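Local atomic coordinates of lipoprotein (Streptococcus pneumoniae serotype 4, PDB entry 6JF1), a protein that probably serves as the substrate-binding lipoprotein of an ABC importer, capturing L-methionine for uptake into the pneumococcal cell. Residues N143-R146 with A147-L151; A190-L193 with S194-A198. All coordinates share one frame; numbering follows the deposited sequence.

Contact 1. Residues N143-R146 with A147-L151; sequences NESR and ALYLL. With ZN (zinc ion), chain H; ZN (zinc ion), chain G; MET (methionine), chain B.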
# COMPACT_ATOMS: atom_id res chain seq x y z
N ASN A 143 -4.16 1.01 -8.13
CA ASN A 143 -4.28 -0.31 -7.48
C ASN A 143 -5.41 -1.11 -8.14
O ASN A 143 -5.35 -2.33 -8.23
CB ASN A 143 -4.42 -0.18 -5.96
CG ASN A 143 -3.13 0.32 -5.35
OD1 ASN A 143 -2.10 -0.36 -5.42
ND2 ASN A 143 -3.16 1.52 -4.80
N GLU A 144 -6.43 -0.43 -8.65
CA GLU A 144 -7.43 -1.12 -9.48
C GLU A 144 -6.76 -1.78 -10.71
O GLU A 144 -6.98 -2.98 -11.01
CB GLU A 144 -8.48 -0.11 -9.95
CG GLU A 144 -9.58 -0.76 -10.75
CD GLU A 144 -10.63 0.27 -11.17
OE1 GLU A 144 -10.78 1.31 -10.50
OE2 GLU A 144 -11.27 0.06 -12.21
N SER A 145 -5.99 -0.98 -11.44
CA SER A 145 -5.24 -1.45 -12.59
C SER A 145 -4.35 -2.64 -12.22
O SER A 145 -4.31 -3.67 -12.90
CB SER A 145 -4.41 -0.33 -13.19
OG SER A 145 -3.73 -0.79 -14.34
N ARG A 146 -3.60 -2.46 -11.13
CA ARG A 146 -2.67 -3.46 -10.65
C ARG A 146 -3.40 -4.77 -10.38
O ARG A 146 -2.91 -5.84 -10.74
CB ARG A 146 -2.09 -2.95 -9.32
CG ARG A 146 -0.88 -3.74 -8.84
CD ARG A 146 -0.53 -3.21 -7.47
NE ARG A 146 0.76 -3.73 -7.01
CZ ARG A 146 1.28 -3.41 -5.82
NH1 ARG A 146 0.60 -2.61 -5.01
NH2 ARG A 146 2.46 -3.90 -5.46
N ALA A 147 -4.58 -4.69 -9.73
CA ALA A 147 -5.34 -5.86 -9.41
C ALA A 147 -5.80 -6.56 -10.71
O ALA A 147 -5.81 -7.78 -10.79
CB ALA A 147 -6.52 -5.46 -8.56
N LEU A 148 -6.24 -5.78 -11.70
CA LEU A 148 -6.75 -6.34 -12.96
C LEU A 148 -5.64 -7.03 -13.75
O LEU A 148 -5.85 -8.14 -14.29
CB LEU A 148 -7.41 -5.22 -13.77
CG LEU A 148 -8.72 -4.73 -13.17
CD1 LEU A 148 -9.23 -3.51 -13.90
CD2 LEU A 148 -9.75 -5.85 -13.18
N TYR A 149 -4.46 -6.41 -13.84
CA TYR A 149 -3.37 -7.12 -14.49
C TYR A 149 -3.03 -8.42 -13.73
O TYR A 149 -2.64 -9.41 -14.35
CB TYR A 149 -2.15 -6.23 -14.64
CG TYR A 149 -2.25 -5.25 -15.78
CD1 TYR A 149 -2.13 -5.68 -17.10
CD2 TYR A 149 -2.40 -3.89 -15.54
CE1 TYR A 149 -2.18 -4.78 -18.16
CE2 TYR A 149 -2.47 -2.98 -16.59
CZ TYR A 149 -2.36 -3.44 -17.90
OH TYR A 149 -2.39 -2.54 -18.93
N LEU A 150 -3.16 -8.40 -12.41
CA LEU A 150 -2.95 -9.58 -11.56
C LEU A 150 -3.96 -10.67 -11.91
O LEU A 150 -3.60 -11.86 -12.02
CB LEU A 150 -3.12 -9.22 -10.07
CG LEU A 150 -2.76 -10.36 -9.12
CD1 LEU A 150 -1.26 -10.41 -8.92
CD2 LEU A 150 -3.45 -10.25 -7.78
N LEU A 151 -5.23 -10.28 -12.05
CA LEU A 151 -6.25 -11.25 -12.36
C LEU A 151 -5.96 -11.82 -13.76
O LEU A 151 -6.17 -13.01 -14.00
CB LEU A 151 -7.64 -10.59 -12.30
CG LEU A 151 -8.17 -10.20 -10.92
CD1 LEU A 151 -9.67 -9.86 -11.04
CD2 LEU A 151 -7.95 -11.33 -9.91
ZN ZN H . -13.01 1.18 -12.09
ZN ZN G . -12.08 2.82 -9.72
N MET B . 1.77 -0.21 0.60
CA MET B . 0.83 -0.24 -0.58
C MET B . 1.38 -1.25 -1.59
O MET B . 0.60 -2.02 -2.19
CB MET B . 0.74 1.13 -1.25
CG MET B . -0.48 1.26 -2.20
SD MET B . -0.54 2.90 -2.96
CE MET B . -1.31 3.87 -1.66
OXT MET B . 2.63 -1.33 -1.75
O HOH W 1 -12.58 3.08 -12.08
O HOH W 2 -10.72 3.72 -10.90

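Contact 2. Residues A190-L193 with S194-A198; sequences ARSL and SSVDA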
# COMPACT_ATOMS: atom_id res chain seq x y z
N ALA A 190 -10.03 -6.47 2.08
CA ALA A 190 -9.74 -7.60 2.95
C ALA A 190 -10.97 -7.91 3.82
O ALA A 190 -11.23 -9.06 4.10
CB ALA A 190 -8.58 -7.28 3.85
N ARG A 191 -11.70 -6.88 4.23
CA ARG A 191 -12.90 -7.09 5.05
C ARG A 191 -14.00 -7.77 4.22
O ARG A 191 -14.92 -8.38 4.77
CB ARG A 191 -13.38 -5.75 5.61
CG ARG A 191 -12.48 -5.27 6.74
CD ARG A 191 -13.02 -4.04 7.43
NE ARG A 191 -12.22 -3.66 8.59
CZ ARG A 191 -12.49 -2.57 9.30
NH1 ARG A 191 -13.56 -1.85 8.96
NH2 ARG A 191 -11.72 -2.18 10.31
N SER A 192 -13.91 -7.69 2.90
CA SER A 192 -15.00 -8.22 2.04
C SER A 192 -14.88 -9.74 1.91
O SER A 192 -15.76 -10.37 1.37
CB SER A 192 -14.98 -7.55 0.68
OG SER A 192 -13.91 -8.07 -0.12
N LEU A 193 -13.80 -10.33 2.41
CA LEU A 193 -13.46 -11.73 2.12
C LEU A 193 -14.44 -12.71 2.79
O LEU A 193 -14.57 -13.86 2.40
CB LEU A 193 -12.03 -11.99 2.58
CG LEU A 193 -10.96 -11.51 1.61
CD1 LEU A 193 -9.59 -11.61 2.25
CD2 LEU A 193 -11.02 -12.31 0.32
N SER A 194 -15.12 -12.22 3.81
CA SER A 194 -16.16 -12.96 4.46
C SER A 194 -17.34 -13.14 3.51
O SER A 194 -18.15 -14.05 3.71
CB SER A 194 -16.56 -12.23 5.71
OG SER A 194 -16.98 -10.90 5.38
N SER A 195 -17.47 -12.33 2.46
CA SER A 195 -18.67 -12.48 1.63
C SER A 195 -18.39 -12.43 0.12
O SER A 195 -19.31 -12.16 -0.68
CB SER A 195 -19.72 -11.48 2.04
OG SER A 195 -19.43 -10.21 1.48
N VAL A 196 -17.15 -12.65 -0.32
CA VAL A 196 -16.89 -12.77 -1.75
C VAL A 196 -16.07 -14.04 -1.97
O VAL A 196 -15.68 -14.70 -1.01
CB VAL A 196 -16.23 -11.52 -2.37
CG1 VAL A 196 -17.08 -10.28 -2.18
CG2 VAL A 196 -14.81 -11.28 -1.87
N ASP A 197 -15.79 -14.35 -3.23
CA ASP A 197 -15.06 -15.56 -3.57
C ASP A 197 -13.54 -15.38 -3.43
O ASP A 197 -12.82 -16.32 -3.04
CB ASP A 197 -15.56 -16.08 -4.94
CG ASP A 197 -17.01 -16.53 -4.83
OD1 ASP A 197 -17.24 -17.50 -4.06
OD2 ASP A 197 -17.90 -15.85 -5.41
N ALA A 198 -13.06 -14.19 -3.80
CA ALA A 198 -11.65 -13.82 -3.70
C ALA A 198 -11.58 -12.28 -3.67
O ALA A 198 -12.56 -11.63 -4.04
CB ALA A 198 -10.84 -14.40 -4.85

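Contact 1. Residues N143-R146 with A147-L151
Helix 141-153 serves the methionine pocket and a zinc site from its first turns, where Asn143, Glu144, Ser145 and Arg146 bond to the next turn. Ala147 N donates to Asn143 O at 2.9 Å, and Tyr149 N meets Ser145 O at 172°. Small Ala147 lets this i to i+4 bonded helix lie close on Val137, Pro138 and Val200, and Leu150 packs on Val200 and Leu112. Arg146, extended with CG opposite its backbone N (chi1 -168°), reaches far enough for NH1 to bond methionine O over 2.9 Å, with the carboxylate at the guanidinium edge; Glu220 salt-bridges NE, and Trp229 adds a cation-pi contact. Asn143 ND2 lies 3.5 Å from methionine SD, its amide held by Asp140, His84 and Asn202. The Glu144 carboxylate bridges two zinc ions, OE1 and OE2 each binding one at 2.1 Å, with Asn139 O and Glu183 contributing further ligands; its CG runs alongside Leu148 CD1. Ser145 OG sits 3.4 Å from Tyr149 CE2 and bonds Ala167 N, while Tyr149 OH bonds Ala165 O. The long cationic arm thus suits the substrate carboxylate, and the acidic one suits metal, whose charge would be expected to favour ionised Glu144.

Contact 2. Residues A190-L193 with S194-A198
The flat group at the centre is the peptide carbonyl of Ser192: Ser195 N stands over one face, 44° out of its plane, and Val196 CG2 over the other, 3.5 Å from Ser192 O. The hydrogen bond from Ser195 N to Ser192 O, 2.8 Å long, closes a beta turn across Leu193 and Ser194. From within the turn, Ser194 OG reaches back in a weak bond of 3.3 Å to Arg191 O; with chi1 at 57° the hydroxyl lies between its own backbone N and carbonyl carbon, which turns it that way. Ser192 OG, bonded to Thr189 O, also touches Val196 CG2 at 3.8 Å. Small serines fit here because a short hydroxyl can bond to the nearby backbone. Leu193 answers to the interior: its CD2 lies 4.0 Å from Ala198 C and 4.5 Å from Val196 CG2. Arg191, exposed, pairs with Glu208, and Asp197 accepts bonds from Glu134 N and Tyr123 OH as the chain enters strand 198-201. The hydroxyls of Ser192 and Ser194 and the N-H of Ser195 thus give backbone oxygens polar partners, while Leu193 packs on strands 111-117 and 198-201, and Val196 on Glu134 of strand 134-138.

Overall arrangement
Contact 1 and contact 2 belong to the part of the chain built on the sheet containing strands 111-117, 134-138 and 198-201; their centres are about 17 Å apart and their nearest atoms about 7 Å, without touching. Strand 198-201 joins them: Ala147 and Leu150 of the helix pack on Val200, whereas Ser192 and Leu193 of the turn pack on neighbouring Ala199, so the two contacts lie on opposite faces of the sheet, as adjacent strand residues point to opposite sides. Contact 1 takes part directly in methionine binding. Contact 2 is only indirectly related, leading into the strand after which Asn202, Asn203 and Thr204 enter the pocket; Asn202 bonds both methionine and Asn143.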